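PDB 1L1L: ribonucleoside triphosphate reductase from Lactobacillus leichmannii, which reduces ribonucleoside triphosphates to 2'-deoxyribonucleoside triphosphates, using adenosylcobalamin (coenzyme B12) as radical source, and is allosterically regulated as a monomer. Local coordinates for residues A94-R99 / N420-F425; I308-V313 / L343-W348; V489-K494 / V509-A514; G568-Q573 / I693-Y698. All blocks are in the same frame, centred on the assembly; numbering follows the deposited sequence.

From the N terminus, the first segment reached is A94-R99, whose strand waits more than three hundred residues for its partner N420-F425; contact 1 thereby closes a long loop across the buried middle of the chain. Within that loop lies contact 2, a shorter closure between helix 298-313 and the end of helix 340-347, with strand 322-327 in between. Contacts 3 and 4 follow in series and cross nothing. Contact 3 shuts the base of the hairpin 490-497/504-510, at the opposite side of the chain's centre from contact 2. Contact 4 brings helix 695-704, late in the chain, against strand 570-578. None of the four touch; contacts 1 and 2 approach to about 10 Å between nearest atoms.

Contact 1: residues A94-R99 / N420-F425; sequences ATPSGR and NLFEVF
F422 lays the face of its ring over the backbone of the strand opposite, with T95 O 3.6 Å above the ring plane and over its centre. The first torsion explains this: CG stands anti to the F422 backbone N (chi1 -166°), which swings the ring back across strand 94-96. Around the ring, A94 CB reaches F422 CE2 at 3.8 Å and P96 CB comes obliquely to F422 CE1 at 3.9 Å, and A94 CB also meets V424 CG2 at 4.0 Å. These residues form one side of the antiparallel pair. On the other side are T95 and E423, whose backbones hold the strands together by two bonds, T95 N to E423 O at 2.7 Å and E423 N to T95 O at 2.8 Å. The T95 methyl, CG2, slants against the F425 ring, 4.1 Å from CE2, while its hydroxyl turns back to donate to P96 O. Helix 436-450 packs against the F422 side, where Y446 meets the F422 ring; V553 of helix 551-557 touches T95, E423 and F425 on the other. Strand 94-96 is one of the two edge strands of a mixed four-stranded sheet, probably part of the ten-stranded alpha-beta barrel, and strand 421-424 begins two residues after C419, which forms a disulfide with C119, consistent with the redox-active cysteine pair of ribonucleotide reductases.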
loop_
_atom_site.group_PDB
_atom_site.type_symbol
_atom_site.label_atom_id
_atom_site.label_comp_id
_atom_site.label_asym_id
_atom_site.label_seq_id
_atom_site.Cartn_x
_atom_site.Cartn_y
_atom_site.Cartn_z
ATOM N N ALA A 94 12.734 4.063 13.276
ATOM C CA ALA A 94 12.571 3.680 11.883
ATOM C C ALA A 94 11.891 2.322 11.894
ATOM O O ALA A 94 11.904 1.634 12.909
ATOM C CB ALA A 94 13.928 3.595 11.181
ATOM N N THR A 95 11.283 1.935 10.777
ATOM C CA THR A 95 10.600 0.650 10.720
ATOM C C THR A 95 10.324 0.198 9.292
ATOM O O THR A 95 10.273 1.012 8.381
ATOM C CB THR A 95 9.253 0.728 11.463
ATOM O OG1 THR A 95 8.608 -0.552 11.459
ATOM C CG2 THR A 95 8.353 1.727 10.780
ATOM N N PRO A 96 10.182 -1.118 9.075
ATOM C CA PRO A 96 9.896 -1.560 7.712
ATOM C C PRO A 96 8.395 -1.358 7.508
ATOM O O PRO A 96 7.724 -0.787 8.375
ATOM C CB PRO A 96 10.290 -3.029 7.729
ATOM C CG PRO A 96 10.007 -3.431 9.131
ATOM C CD PRO A 96 10.511 -2.263 9.941
ATOM N N SER A 97 7.867 -1.824 6.383
ATOM C CA SER A 97 6.441 -1.668 6.107
ATOM C C SER A 97 5.581 -2.493 7.059
ATOM O O SER A 97 6.050 -3.457 7.670
ATOM C CB SER A 97 6.141 -2.093 4.667
ATOM O OG SER A 97 6.298 -3.492 4.512
ATOM N N GLY A 98 4.308 -2.118 7.175
ATOM C CA GLY A 98 3.410 -2.865 8.036
ATOM C C GLY A 98 3.395 -4.340 7.656
ATOM O O GLY A 98 3.317 -5.209 8.528
ATOM N N ARG A 99 3.463 -4.630 6.358
ATOM C CA ARG A 99 3.465 -6.019 5.898
ATOM C C ARG A 99 4.661 -6.759 6.467
ATOM O O ARG A 99 4.531 -7.896 6.923
ATOM C CB ARG A 99 3.502 -6.092 4.361
ATOM C CG ARG A 99 3.949 -7.453 3.786
ATOM C CD ARG A 99 3.100 -8.621 4.281
ATOM N NE ARG A 99 1.720 -8.578 3.797
ATOM C CZ ARG A 99 1.338 -8.944 2.576
ATOM N NH1 ARG A 99 2.233 -9.391 1.700
ATOM N NH2 ARG A 99 0.060 -8.855 2.229
ATOM N N ASN A 420 9.043 -1.390 -2.587
ATOM C CA ASN A 420 9.942 -1.997 -1.612
ATOM C C ASN A 420 10.298 -0.830 -0.709
ATOM O O ASN A 420 11.239 -0.085 -0.982
ATOM C CB ASN A 420 11.161 -2.546 -2.353
ATOM C CG ASN A 420 12.166 -3.177 -1.425
ATOM O OD1 ASN A 420 11.803 -3.695 -0.377
ATOM N ND2 ASN A 420 13.435 -3.151 -1.814
ATOM N N LEU A 421 9.528 -0.677 0.362
ATOM C CA LEU A 421 9.679 0.461 1.258
ATOM C C LEU A 421 10.197 0.229 2.669
ATOM O O LEU A 421 10.088 -0.855 3.236
ATOM C CB LEU A 421 8.330 1.179 1.363
ATOM C CG LEU A 421 7.521 1.249 0.050
ATOM C CD1 LEU A 421 6.083 1.665 0.343
ATOM C CD2 LEU A 421 8.173 2.219 -0.914
ATOM N N PHE A 422 10.745 1.299 3.222
ATOM C CA PHE A 422 11.248 1.310 4.584
ATOM C C PHE A 422 10.999 2.725 5.056
ATOM O O PHE A 422 11.314 3.675 4.349
ATOM C CB PHE A 422 12.739 1.012 4.621
ATOM C CG PHE A 422 13.236 0.680 5.989
ATOM C CD1 PHE A 422 13.181 -0.622 6.459
ATOM C CD2 PHE A 422 13.716 1.681 6.825
ATOM C CE1 PHE A 422 13.602 -0.933 7.757
ATOM C CE2 PHE A 422 14.137 1.382 8.131
ATOM C CZ PHE A 422 14.076 0.072 8.586
ATOM N N GLU A 423 10.431 2.875 6.246
ATOM C CA GLU A 423 10.128 4.202 6.751
ATOM C C GLU A 423 10.992 4.666 7.926
ATOM O O GLU A 423 11.221 3.931 8.890
ATOM C CB GLU A 423 8.652 4.282 7.135
ATOM C CG GLU A 423 8.134 5.697 7.251
ATOM C CD GLU A 423 6.697 5.827 6.762
ATOM O OE1 GLU A 423 5.830 5.089 7.277
ATOM O OE2 GLU A 423 6.437 6.664 5.870
ATOM N N VAL A 424 11.460 5.899 7.813
ATOM C CA VAL A 424 12.289 6.520 8.827
ATOM C C VAL A 424 11.598 7.764 9.380
ATOM O O VAL A 424 10.964 8.533 8.646
ATOM C CB VAL A 424 13.667 6.892 8.243
ATOM C CG1 VAL A 424 14.516 7.616 9.300
ATOM C CG2 VAL A 424 14.376 5.624 7.777
ATOM N N PHE A 425 11.687 7.931 10.695
ATOM C CA PHE A 425 11.100 9.073 11.376
ATOM C C PHE A 425 12.286 9.879 11.921
ATOM O O PHE A 425 12.751 9.638 13.042
ATOM C CB PHE A 425 10.214 8.609 12.536
ATOM C CG PHE A 425 9.136 7.633 12.142
ATOM C CD1 PHE A 425 8.155 7.985 11.221
ATOM C CD2 PHE A 425 9.088 6.366 12.714
ATOM C CE1 PHE A 425 7.133 7.077 10.878
ATOM C CE2 PHE A 425 8.083 5.456 12.381
ATOM C CZ PHE A 425 7.100 5.816 11.457
#

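Contact 2: residues I308-V313 / L343-W348; sequences IGKAVV and LMHHRW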
loop_
_atom_site.group_PDB
_atom_site.type_symbol
_atom_site.label_atom_id
_atom_site.label_comp_id
_atom_site.label_asym_id
_atom_site.label_seq_id
_atom_site.Cartn_x
_atom_site.Cartn_y
_atom_site.Cartn_z
ATOM N N ILE A 308 -12.591 -8.256 -9.641
ATOM C CA ILE A 308 -11.603 -9.138 -9.022
ATOM C C ILE A 308 -11.269 -8.599 -7.625
ATOM O O ILE A 308 -11.353 -9.327 -6.622
ATOM C CB ILE A 308 -10.328 -9.211 -9.898
ATOM C CG1 ILE A 308 -10.657 -9.906 -11.226
ATOM C CG2 ILE A 308 -9.202 -9.961 -9.154
ATOM C CD1 ILE A 308 -9.502 -9.976 -12.217
ATOM N N GLY A 309 -10.919 -7.316 -7.561
ATOM C CA GLY A 309 -10.583 -6.706 -6.288
ATOM C C GLY A 309 -11.727 -6.859 -5.317
ATOM O O GLY A 309 -11.527 -7.127 -4.137
ATOM N N LYS A 310 -12.947 -6.702 -5.817
ATOM C CA LYS A 310 -14.118 -6.844 -4.972
ATOM C C LYS A 310 -14.221 -8.262 -4.384
ATOM O O LYS A 310 -14.603 -8.441 -3.228
ATOM C CB LYS A 310 -15.390 -6.556 -5.779
ATOM C CG LYS A 310 -16.666 -6.767 -4.990
ATOM C CD LYS A 310 -17.883 -6.775 -5.897
ATOM C CE LYS A 310 -19.156 -6.835 -5.069
ATOM N NZ LYS A 310 -20.342 -6.977 -5.950
ATOM N N ALA A 311 -13.885 -9.263 -5.183
ATOM C CA ALA A 311 -13.986 -10.649 -4.720
ATOM C C ALA A 311 -12.965 -10.960 -3.612
ATOM O O ALA A 311 -13.206 -11.811 -2.748
ATOM C CB ALA A 311 -13.793 -11.601 -5.895
ATOM N N VAL A 312 -11.836 -10.266 -3.649
ATOM C CA VAL A 312 -10.790 -10.470 -2.656
ATOM C C VAL A 312 -11.202 -9.817 -1.347
ATOM O O VAL A 312 -11.050 -10.407 -0.282
ATOM C CB VAL A 312 -9.467 -9.871 -3.118
ATOM C CG1 VAL A 312 -8.453 -9.945 -1.993
ATOM C CG2 VAL A 312 -8.968 -10.616 -4.338
ATOM N N VAL A 313 -11.705 -8.587 -1.427
ATOM C CA VAL A 313 -12.172 -7.877 -0.239
ATOM C C VAL A 313 -13.277 -8.717 0.394
ATOM O O VAL A 313 -13.490 -8.683 1.610
ATOM C CB VAL A 313 -12.754 -6.493 -0.619
ATOM C CG1 VAL A 313 -13.482 -5.874 0.570
ATOM C CG2 VAL A 313 -11.638 -5.586 -1.106
ATOM N N LEU A 343 -20.884 2.200 -9.114
ATOM C CA LEU A 343 -19.897 2.630 -8.136
ATOM C C LEU A 343 -20.151 1.824 -6.871
ATOM O O LEU A 343 -19.217 1.319 -6.248
ATOM C CB LEU A 343 -20.041 4.123 -7.812
ATOM C CG LEU A 343 -19.227 4.586 -6.597
ATOM C CD1 LEU A 343 -17.741 4.607 -6.956
ATOM C CD2 LEU A 343 -19.685 5.959 -6.150
ATOM N N MET A 344 -21.420 1.703 -6.494
ATOM C CA MET A 344 -21.782 0.957 -5.298
ATOM C C MET A 344 -21.574 -0.549 -5.467
ATOM O O MET A 344 -21.299 -1.249 -4.491
ATOM C CB MET A 344 -23.241 1.240 -4.900
ATOM C CG MET A 344 -23.461 2.587 -4.200
ATOM S SD MET A 344 -25.174 2.821 -3.584
ATOM C CE MET A 344 -25.814 4.089 -4.743
ATOM N N HIS A 345 -21.680 -1.045 -6.698
ATOM C CA HIS A 345 -21.507 -2.474 -6.934
ATOM C C HIS A 345 -20.062 -2.965 -7.028
ATOM O O HIS A 345 -19.764 -4.082 -6.601
ATOM C CB HIS A 345 -22.265 -2.911 -8.189
ATOM C CG HIS A 345 -22.260 -4.393 -8.410
ATOM N ND1 HIS A 345 -21.303 -5.030 -9.167
ATOM C CD2 HIS A 345 -23.092 -5.364 -7.965
ATOM C CE1 HIS A 345 -21.546 -6.330 -9.182
ATOM N NE2 HIS A 345 -22.627 -6.560 -8.460
ATOM N N HIS A 346 -19.161 -2.162 -7.580
ATOM C CA HIS A 346 -17.774 -2.617 -7.687
ATOM C C HIS A 346 -16.722 -1.589 -8.075
ATOM O O HIS A 346 -15.539 -1.776 -7.767
ATOM C CB HIS A 346 -17.675 -3.785 -8.672
ATOM C CG HIS A 346 -18.010 -3.418 -10.086
ATOM N ND1 HIS A 346 -19.307 -3.340 -10.549
ATOM C CD2 HIS A 346 -17.216 -3.108 -11.140
ATOM C CE1 HIS A 346 -19.297 -3.002 -11.828
ATOM N NE2 HIS A 346 -18.040 -2.855 -12.211
ATOM N N ARG A 347 -17.117 -0.516 -8.754
ATOM C CA ARG A 347 -16.132 0.475 -9.176
ATOM C C ARG A 347 -15.456 1.208 -8.030
ATOM O O ARG A 347 -14.510 1.973 -8.232
ATOM C CB ARG A 347 -16.766 1.448 -10.172
ATOM C CG ARG A 347 -17.125 0.739 -11.465
ATOM C CD ARG A 347 -17.684 1.684 -12.519
ATOM N NE ARG A 347 -18.011 0.957 -13.740
ATOM C CZ ARG A 347 -18.721 1.467 -14.746
ATOM N NH1 ARG A 347 -19.170 2.709 -14.665
ATOM N NH2 ARG A 347 -18.988 0.730 -15.817
ATOM N N TRP A 348 -15.943 0.970 -6.824
ATOM C CA TRP A 348 -15.339 1.577 -5.652
ATOM C C TRP A 348 -13.987 0.902 -5.408
ATOM O O TRP A 348 -13.132 1.456 -4.725
ATOM C CB TRP A 348 -16.224 1.359 -4.430
ATOM C CG TRP A 348 -16.571 -0.092 -4.207
ATOM C CD1 TRP A 348 -17.674 -0.757 -4.671
ATOM C CD2 TRP A 348 -15.789 -1.065 -3.493
ATOM N NE1 TRP A 348 -17.630 -2.079 -4.289
ATOM C CE2 TRP A 348 -16.484 -2.294 -3.565
ATOM C CE3 TRP A 348 -14.570 -1.014 -2.801
ATOM C CZ2 TRP A 348 -15.998 -3.467 -2.967
ATOM C CZ3 TRP A 348 -14.089 -2.182 -2.208
ATOM C CH2 TRP A 348 -14.801 -3.386 -2.295
#
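K310 reaches across to the last turn of helix 340-347 and donates from NZ to H345 O at 3.0 Å, in the plane of that carbonyl. All its side-chain torsions are close to 180°, and the straight chain just spans the gap between the two helices. The same ammonium group lies over one face of the H345 imidazole, 3.4 Å above its plane and displaced toward the rim, while the middle of the chain passes H346, with K310 CD 4.1 Å from H346 CB. Behind this tight spot the two imidazoles are hydrogen-bonded through H345 ND1 and H346 ND1, 3.0 Å apart, and either could be the donor. H346 NE2 is bonded in turn to D303, which fixes how the buried ring is turned. The other half of the contact is looser and borders solvent. There W348, largely exposed, presents the edge of its indole to V313, with CH2 4.0 Å from CG1, and K310 CG stands 3.9 Å from W348 CZ2 at a slant. Apolar touch alone joins V313 to the indole. Helix 298-313 is backed by helix 148-158, which receives I308 and V312, and by M280 of helix 275-289, whose D283 touches H345; W348 then leads the chain into strand 350-356 of the seven-stranded sheet.

Contact 3: residues V489-K494 / V509-A514; sequences VVTGFK and VYDKRA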
loop_
_atom_site.group_PDB
_atom_site.type_symbol
_atom_site.label_atom_id
_atom_site.label_comp_id
_atom_site.label_asym_id
_atom_site.label_seq_id
_atom_site.Cartn_x
_atom_site.Cartn_y
_atom_site.Cartn_z
ATOM N N VAL A 489 8.748 24.411 6.036
ATOM C CA VAL A 489 9.636 24.475 4.875
ATOM C C VAL A 489 9.297 25.629 3.937
ATOM O O VAL A 489 10.185 26.217 3.324
ATOM C CB VAL A 489 9.632 23.141 4.080
ATOM C CG1 VAL A 489 8.306 22.957 3.339
ATOM C CG2 VAL A 489 10.799 23.123 3.115
ATOM N N VAL A 490 8.014 25.955 3.819
ATOM C CA VAL A 490 7.605 27.069 2.974
ATOM C C VAL A 490 7.467 28.302 3.875
ATOM O O VAL A 490 6.496 28.436 4.621
ATOM C CB VAL A 490 6.258 26.786 2.265
ATOM C CG1 VAL A 490 5.878 27.959 1.373
ATOM C CG2 VAL A 490 6.364 25.518 1.439
ATOM N N THR A 491 8.448 29.197 3.795
ATOM C CA THR A 491 8.470 30.414 4.604
ATOM C C THR A 491 7.648 31.562 4.025
ATOM O O THR A 491 7.361 32.546 4.716
ATOM C CB THR A 491 9.918 30.892 4.813
ATOM O OG1 THR A 491 10.529 31.165 3.542
ATOM C CG2 THR A 491 10.719 29.820 5.527
ATOM N N GLY A 492 7.268 31.434 2.758
ATOM C CA GLY A 492 6.472 32.464 2.109
ATOM C C GLY A 492 6.464 32.334 0.596
ATOM O O GLY A 492 6.974 31.356 0.041
ATOM N N PHE A 493 5.881 33.320 -0.078
ATOM C CA PHE A 493 5.813 33.308 -1.533
ATOM C C PHE A 493 6.283 34.624 -2.143
ATOM O O PHE A 493 6.024 35.701 -1.600
ATOM C CB PHE A 493 4.378 33.031 -2.008
ATOM C CG PHE A 493 3.869 31.658 -1.662
ATOM C CD1 PHE A 493 3.482 31.348 -0.362
ATOM C CD2 PHE A 493 3.781 30.669 -2.639
ATOM C CE1 PHE A 493 3.014 30.077 -0.041
ATOM C CE2 PHE A 493 3.312 29.392 -2.326
ATOM C CZ PHE A 493 2.929 29.096 -1.031
ATOM N N LYS A 494 6.970 34.533 -3.277
ATOM C CA LYS A 494 7.446 35.721 -3.982
ATOM C C LYS A 494 6.836 35.723 -5.385
ATOM O O LYS A 494 6.464 34.670 -5.901
ATOM C CB LYS A 494 8.978 35.721 -4.073
ATOM C CG LYS A 494 9.564 34.688 -5.013
ATOM C CD LYS A 494 11.077 34.847 -5.126
ATOM C CE LYS A 494 11.674 33.826 -6.094
ATOM N NZ LYS A 494 13.171 33.902 -6.157
ATOM N N VAL A 509 8.944 30.178 -1.257
ATOM C CA VAL A 509 10.305 30.443 -0.799
ATOM C C VAL A 509 10.557 29.368 0.249
ATOM O O VAL A 509 9.859 29.297 1.266
ATOM C CB VAL A 509 10.437 31.834 -0.146
ATOM C CG1 VAL A 509 11.889 32.093 0.237
ATOM C CG2 VAL A 509 9.947 32.901 -1.097
ATOM N N TYR A 510 11.540 28.516 -0.011
ATOM C CA TYR A 510 11.861 27.431 0.898
ATOM C C TYR A 510 12.961 27.795 1.871
ATOM O O TYR A 510 13.868 28.569 1.547
ATOM C CB TYR A 510 12.316 26.200 0.121
ATOM C CG TYR A 510 11.285 25.634 -0.812
ATOM C CD1 TYR A 510 10.037 25.221 -0.340
ATOM C CD2 TYR A 510 11.564 25.489 -2.174
ATOM C CE1 TYR A 510 9.089 24.668 -1.210
ATOM C CE2 TYR A 510 10.634 24.944 -3.043
ATOM C CZ TYR A 510 9.400 24.533 -2.559
ATOM O OH TYR A 510 8.493 23.974 -3.424
ATOM N N ASP A 511 12.881 27.210 3.060
ATOM C CA ASP A 511 13.877 27.433 4.082
ATOM C C ASP A 511 15.090 26.642 3.597
ATOM O O ASP A 511 15.092 25.415 3.635
ATOM C CB ASP A 511 13.378 26.892 5.422
ATOM C CG ASP A 511 14.194 27.396 6.586
ATOM O OD1 ASP A 511 15.418 27.131 6.613
ATOM O OD2 ASP A 511 13.607 28.060 7.469
ATOM N N LYS A 512 16.108 27.357 3.124
ATOM C CA LYS A 512 17.324 26.745 2.596
ATOM C C LYS A 512 17.997 25.742 3.533
ATOM O O LYS A 512 18.803 24.916 3.091
ATOM C CB LYS A 512 18.315 27.845 2.192
ATOM C CG LYS A 512 17.749 28.818 1.152
ATOM C CD LYS A 512 18.771 29.860 0.677
ATOM C CE LYS A 512 19.090 30.917 1.740
ATOM N NZ LYS A 512 19.898 30.395 2.892
ATOM N N ARG A 513 17.673 25.815 4.822
ATOM C CA ARG A 513 18.237 24.881 5.791
ATOM C C ARG A 513 17.678 23.489 5.476
ATOM O O ARG A 513 18.397 22.491 5.518
ATOM C CB ARG A 513 17.843 25.286 7.225
ATOM C CG ARG A 513 18.519 26.562 7.756
ATOM C CD ARG A 513 17.956 26.971 9.124
ATOM N NE ARG A 513 16.563 27.408 9.033
ATOM C CZ ARG A 513 15.760 27.632 10.072
ATOM N NH1 ARG A 513 16.197 27.464 11.310
ATOM N NH2 ARG A 513 14.506 28.024 9.871
ATOM N N ALA A 514 16.391 23.438 5.138
ATOM C CA ALA A 514 15.723 22.168 4.821
ATOM C C ALA A 514 16.365 21.425 3.651
ATOM O O ALA A 514 16.474 20.200 3.660
ATOM C CB ALA A 514 14.254 22.416 4.530
HETATM O O HOH W 1 13.687 31.167 3.763
#
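V489 CG2 is a knob pressed between two surfaces of the other segment, 3.8 Å from A514 CB and 4.1 Å from Y510 CD1. Beside it V490 and Y510 point the same way, and V490 CG2 abuts the edge of the tyrosine ring, 3.9 Å from CE1. V489 O also lies in the plane of that ring, at its edge, while accepting from D511 N at 2.9 Å. Further along the pair V509 is the chief bump: its CG2 rests on the G492 carbonyl, 3.5 Å from O, and beyond it leans on the K494 chain, while CG1 comes beside T491 OG1. G492 supplies the hollow, since it has no side chain and its backbone angles (phi 164°, psi -173°) suit glycine alone. Here the register slips: T491 N donates to V509 O at 2.9 Å and V509 N to G492 O, which places two residues opposite one, a beta bulge near the base of the antiparallel hairpin formed by strands 490-497 and 504-510. T491 CG2 fills the next dip, crossing D511 at about a right angle, 3.9 Å from OD2. D511 N-caps helix 512-536 by accepting from R513 N, and R513 grips its carboxylate side-on through NE and NH2, with NH2 2.6 Å from OD2. Helix 628-641 also packs on Y510, where F637 meets the ring and A633 O bonds the hydroxyl.

Contact 4: residues G568-Q573 / I693-Y698; sequences GAYLIQ and IDKETY
A nearly straight bond joins the backbones of Y570 and I693, I693 N donating to Y570 O at 2.8 Å (angle 173°) from 41° above the carbonyl plane, and water 2 spans the same pair by accepting from Y570 N and donating to I693 O at 2.8 Å. The Y570 ring then lies flat on the first turn of helix 695-704. K695 CA sits 3.7 Å above the ring centroid, a CH-pi contact only 8° off the normal, and the fully extended K695 chain continues across the ring to its hydroxyl, with CD 3.3 Å from Y570 OH. From another direction Y698 CB touches Y570 CD1 at 3.7 Å. The two tyrosine rings meet obliquely. I693 and I572 cross at about a right angle, their CD1 atoms 3.8 Å apart, and I693 CG1 stands 3.8 Å from Y570 CB. D694, the N-cap residue, accepts from T697 N and so secures the helix start that carries K695. Polar ends gather beyond the ring: Y570 OH is bonded to D616, and K695 NZ makes a long, weak ion pair with that same carboxylate. Its negative charge therefore probably draws both ends to one side, so that the greasy part of the lysine covers the aromatic face while its ammonium remains near an acid.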
loop_
_atom_site.group_PDB
_atom_site.type_symbol
_atom_site.label_atom_id
_atom_site.label_comp_id
_atom_site.label_asym_id
_atom_site.label_seq_id
_atom_site.Cartn_x
_atom_site.Cartn_y
_atom_site.Cartn_z
ATOM N N GLY A 568 -4.923 18.434 14.036
ATOM C CA GLY A 568 -5.076 19.479 15.044
ATOM C C GLY A 568 -3.978 19.454 16.103
ATOM O O GLY A 568 -3.356 18.421 16.321
ATOM N N ALA A 569 -3.746 20.583 16.767
ATOM C CA ALA A 569 -2.707 20.691 17.803
ATOM C C ALA A 569 -2.997 19.800 19.010
ATOM O O ALA A 569 -2.136 19.048 19.471
ATOM C CB ALA A 569 -2.585 22.137 18.255
ATOM N N TYR A 570 -4.215 19.909 19.519
ATOM C CA TYR A 570 -4.659 19.121 20.657
ATOM C C TYR A 570 -5.950 18.446 20.218
ATOM O O TYR A 570 -6.886 19.111 19.774
ATOM C CB TYR A 570 -4.922 20.029 21.855
ATOM C CG TYR A 570 -3.688 20.722 22.372
ATOM C CD1 TYR A 570 -2.748 20.032 23.140
ATOM C CD2 TYR A 570 -3.444 22.062 22.078
ATOM C CE1 TYR A 570 -1.599 20.661 23.603
ATOM C CE2 TYR A 570 -2.294 22.700 22.536
ATOM C CZ TYR A 570 -1.378 21.992 23.297
ATOM O OH TYR A 570 -0.232 22.618 23.747
ATOM N N LEU A 571 -6.004 17.130 20.346
ATOM C CA LEU A 571 -7.186 16.403 19.917
ATOM C C LEU A 571 -7.527 15.223 20.807
ATOM O O LEU A 571 -6.698 14.740 21.574
ATOM C CB LEU A 571 -6.967 15.834 18.512
ATOM C CG LEU A 571 -6.593 16.693 17.308
ATOM C CD1 LEU A 571 -5.974 15.797 16.249
ATOM C CD2 LEU A 571 -7.822 17.400 16.766
ATOM N N ILE A 572 -8.766 14.767 20.679
ATOM C CA ILE A 572 -9.210 13.567 21.360
ATOM C C ILE A 572 -9.331 12.616 20.177
ATOM O O ILE A 572 -10.179 12.820 19.301
ATOM C CB ILE A 572 -10.611 13.693 21.987
ATOM C CG1 ILE A 572 -10.574 14.579 23.232
ATOM C CG2 ILE A 572 -11.136 12.302 22.331
ATOM C CD1 ILE A 572 -9.645 14.093 24.323
ATOM N N GLN A 573 -8.473 11.607 20.110
ATOM C CA GLN A 573 -8.566 10.665 19.008
ATOM C C GLN A 573 -9.289 9.426 19.485
ATOM O O GLN A 573 -8.956 8.870 20.525
ATOM C CB GLN A 573 -7.182 10.311 18.469
ATOM C CG GLN A 573 -6.551 11.459 17.703
ATOM C CD GLN A 573 -5.641 10.984 16.590
ATOM O OE1 GLN A 573 -6.044 10.185 15.747
ATOM N NE2 GLN A 573 -4.406 11.483 16.577
ATOM N N ILE A 693 -9.405 19.954 20.685
ATOM C CA ILE A 693 -9.611 20.519 22.021
ATOM C C ILE A 693 -8.490 21.512 22.328
ATOM O O ILE A 693 -7.455 21.516 21.657
ATOM C CB ILE A 693 -9.599 19.415 23.103
ATOM C CG1 ILE A 693 -8.284 18.631 23.022
ATOM C CG2 ILE A 693 -10.802 18.503 22.926
ATOM C CD1 ILE A 693 -8.125 17.547 24.060
ATOM N N ASP A 694 -8.693 22.357 23.334
ATOM C CA ASP A 694 -7.678 23.337 23.711
ATOM C C ASP A 694 -6.619 22.677 24.590
ATOM O O ASP A 694 -6.802 21.547 25.039
ATOM C CB ASP A 694 -8.318 24.516 24.454
ATOM C CG ASP A 694 -9.057 24.090 25.714
ATOM O OD1 ASP A 694 -8.434 23.446 26.589
ATOM O OD2 ASP A 694 -10.262 24.410 25.831
ATOM N N LYS A 695 -5.517 23.377 24.838
ATOM C CA LYS A 695 -4.456 22.815 25.661
ATOM C C LYS A 695 -4.948 22.453 27.057
ATOM O O LYS A 695 -4.627 21.385 27.576
ATOM C CB LYS A 695 -3.281 23.790 25.774
ATOM C CG LYS A 695 -2.091 23.191 26.519
ATOM C CD LYS A 695 -0.894 24.128 26.589
ATOM C CE LYS A 695 0.295 23.436 27.247
ATOM N NZ LYS A 695 1.514 24.291 27.296
ATOM N N GLU A 696 -5.731 23.341 27.661
ATOM C CA GLU A 696 -6.259 23.108 29.002
ATOM C C GLU A 696 -7.029 21.801 29.121
ATOM O O GLU A 696 -6.857 21.059 30.091
ATOM C CB GLU A 696 -7.160 24.272 29.428
ATOM C CG GLU A 696 -6.433 25.350 30.223
ATOM C CD GLU A 696 -6.759 25.305 31.712
ATOM O OE1 GLU A 696 -6.943 24.192 32.249
ATOM O OE2 GLU A 696 -6.819 26.383 32.350
ATOM N N THR A 697 -7.880 21.523 28.135
ATOM C CA THR A 697 -8.675 20.301 28.149
ATOM C C THR A 697 -7.774 19.094 27.979
ATOM O O THR A 697 -7.972 18.063 28.616
ATOM C CB THR A 697 -9.715 20.288 27.020
ATOM O OG1 THR A 697 -10.579 21.422 27.149
ATOM C CG2 THR A 697 -10.540 19.015 27.082
ATOM N N TYR A 698 -6.785 19.220 27.103
ATOM C CA TYR A 698 -5.862 18.125 26.870
ATOM C C TYR A 698 -5.142 17.715 28.149
ATOM O O TYR A 698 -5.071 16.537 28.477
ATOM C CB TYR A 698 -4.833 18.504 25.803
ATOM C CG TYR A 698 -3.647 17.578 25.788
ATOM C CD1 TYR A 698 -2.469 17.916 26.451
ATOM C CD2 TYR A 698 -3.724 16.327 25.174
ATOM C CE1 TYR A 698 -1.391 17.027 26.507
ATOM C CE2 TYR A 698 -2.657 15.433 25.225
ATOM C CZ TYR A 698 -1.494 15.788 25.894
ATOM O OH TYR A 698 -0.442 14.899 25.950
HETATM O O HOH W 2 -6.271 22.151 19.198
#